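Local coordinates for protein phosphodiesterase (Trypanosoma brucei brucei, PDB 5H2Q) that is a phosphodiesterase of the HD superfamily, an all-helical protein that binds a zinc ion, at residues I19-V24 with A51-L56. Residues are numbered along the deposited sequence; the frame is centred on the assembly and turned at random.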
# COMPACT_ATOMS: atom_id res chain seq x y z
N ILE A 19 -18.04 -8.85 12.12
CA ILE A 19 -17.53 -9.77 11.10
C ILE A 19 -16.28 -10.56 11.56
O ILE A 19 -15.27 -9.97 11.95
CB ILE A 19 -17.29 -9.03 9.75
CG1 ILE A 19 -18.57 -8.31 9.25
CG2 ILE A 19 -16.67 -9.95 8.67
CD1 ILE A 19 -18.32 -7.32 8.14
N GLU A 20 -16.33 -11.89 11.45
CA GLU A 20 -15.20 -12.73 11.85
C GLU A 20 -14.80 -13.68 10.73
O GLU A 20 -15.60 -13.91 9.81
CB GLU A 20 -15.49 -13.46 13.18
CG GLU A 20 -15.28 -12.57 14.39
CD GLU A 20 -15.46 -13.24 15.74
OE1 GLU A 20 -14.53 -13.96 16.16
OE2 GLU A 20 -16.50 -13.01 16.39
N PHE A 21 -13.57 -14.25 10.80
CA PHE A 21 -13.04 -15.11 9.74
C PHE A 21 -12.49 -16.42 10.30
O PHE A 21 -11.32 -16.71 10.08
CB PHE A 21 -11.95 -14.38 8.93
CG PHE A 21 -12.38 -13.01 8.44
CD1 PHE A 21 -13.20 -12.88 7.33
CD2 PHE A 21 -11.95 -11.85 9.09
CE1 PHE A 21 -13.63 -11.62 6.90
CE2 PHE A 21 -12.39 -10.59 8.67
CZ PHE A 21 -13.24 -10.49 7.58
N PRO A 22 -13.29 -17.24 11.00
CA PRO A 22 -12.75 -18.50 11.55
C PRO A 22 -12.29 -19.53 10.52
O PRO A 22 -11.38 -20.30 10.82
CB PRO A 22 -13.88 -19.03 12.43
CG PRO A 22 -15.11 -18.38 11.89
CD PRO A 22 -14.72 -17.06 11.36
N ASN A 23 -12.86 -19.52 9.30
CA ASN A 23 -12.50 -20.51 8.28
C ASN A 23 -11.69 -19.99 7.10
O ASN A 23 -11.40 -20.74 6.16
CB ASN A 23 -13.77 -21.22 7.77
CG ASN A 23 -14.40 -22.14 8.79
OD1 ASN A 23 -14.27 -21.95 10.01
ND2 ASN A 23 -15.12 -23.12 8.29
N VAL A 24 -11.31 -18.69 7.14
CA VAL A 24 -10.55 -18.05 6.08
C VAL A 24 -9.40 -17.33 6.78
O VAL A 24 -9.62 -16.36 7.50
CB VAL A 24 -11.41 -17.07 5.23
CG1 VAL A 24 -10.58 -16.48 4.09
CG2 VAL A 24 -12.68 -17.75 4.69
N ALA A 51 -8.80 -5.74 7.96
CA ALA A 51 -7.73 -4.96 8.57
C ALA A 51 -7.86 -4.96 10.11
O ALA A 51 -6.88 -5.16 10.81
CB ALA A 51 -7.78 -3.54 8.04
N TYR A 52 -9.09 -4.84 10.61
CA TYR A 52 -9.36 -4.81 12.06
C TYR A 52 -8.94 -6.12 12.73
O TYR A 52 -8.17 -6.08 13.68
CB TYR A 52 -10.85 -4.50 12.29
CG TYR A 52 -11.27 -4.40 13.74
CD1 TYR A 52 -10.80 -3.37 14.55
CD2 TYR A 52 -12.26 -5.24 14.25
CE1 TYR A 52 -11.21 -3.25 15.87
CE2 TYR A 52 -12.67 -5.13 15.58
CZ TYR A 52 -12.16 -4.12 16.38
OH TYR A 52 -12.55 -4.01 17.69
N ARG A 53 -9.44 -7.26 12.22
CA ARG A 53 -9.12 -8.56 12.79
C ARG A 53 -7.67 -8.96 12.59
O ARG A 53 -7.09 -9.58 13.47
CB ARG A 53 -10.09 -9.64 12.28
CG ARG A 53 -11.53 -9.41 12.68
CD ARG A 53 -11.68 -9.33 14.20
NE ARG A 53 -13.03 -8.95 14.62
CZ ARG A 53 -13.42 -8.86 15.89
NH1 ARG A 53 -14.67 -8.53 16.18
NH2 ARG A 53 -12.56 -9.11 16.87
N LEU A 54 -7.07 -8.58 11.45
CA LEU A 54 -5.65 -8.88 11.24
C LEU A 54 -4.81 -8.19 12.31
O LEU A 54 -3.97 -8.83 12.96
CB LEU A 54 -5.22 -8.39 9.85
CG LEU A 54 -3.77 -8.63 9.47
CD1 LEU A 54 -3.48 -10.15 9.26
CD2 LEU A 54 -3.42 -7.85 8.23
N LEU A 55 -5.06 -6.89 12.52
CA LEU A 55 -4.29 -6.11 13.48
C LEU A 55 -4.60 -6.51 14.94
O LEU A 55 -3.67 -6.73 15.70
CB LEU A 55 -4.48 -4.62 13.22
CG LEU A 55 -3.59 -3.99 12.11
CD1 LEU A 55 -3.54 -4.83 10.82
CD2 LEU A 55 -4.05 -2.57 11.78
N LEU A 56 -5.88 -6.67 15.31
CA LEU A 56 -6.14 -7.08 16.71
C LEU A 56 -5.57 -8.49 16.97
O LEU A 56 -5.06 -8.76 18.06
CB LEU A 56 -7.66 -7.10 17.01
CG LEU A 56 -8.34 -5.82 17.37
CD1 LEU A 56 -9.75 -6.11 17.89
CD2 LEU A 56 -7.56 -4.99 18.41
O HOH W 1 -14.50 -7.56 12.60
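Arg53 places its CG anti to the carbonyl carbon, and the bend at chi2 (-58°) turns the extended outer part of the chain, with the guanidinium, in between Tyr52 and Glu20. Phe21 turns its ring back to the same side chain, and its CE2 comes to 4.3 Å from Arg53 CG in an oblique approach. The CG methylene of Glu20 sits over one guanidinium face, displaced toward the rim, 4.3 Å from Arg53 NE; Tyr52, from the helix itself, brings its CE2 over the centre of the opposite face, 3.8 Å above the plane. No direct hydrogen bond joins the segments. Arg53 NE stands 3.6 Å from Ile19 O, and a water bridges the two. It accepts from Arg53 NE at 2.9 Å. The same water lies 2.6 Å from Ile19 O, to which it probably donates. The second grip on the guanidinium comes from Leu17 O, which receives a hydrogen bond from Arg53 NH1. The carboxylate of Glu20 stays apart, with its OE2 4.8 Å from Arg53 NH1, where the opposite charges may attract weakly although they do not touch.

This is surface packing, which lays the loop between helices 10-17 and 33-38 against helix 43-58. Ile19 and Phe21 extend the seam along that helix, the former touching Asp45 and Ala49, the latter Ala49 and Ile50, while Tyr52 packs on helix 68-80. Both carbonyl partners of the arginine are main-chain oxygens, which ties helix 43-58 to the backbone of the N-terminal region, while Glu20 adds a methylene over the face. The positive charge, with one carbonyl bonded directly, another reached through water and a carboxylate nearby, is probably stabilised without a salt bridge.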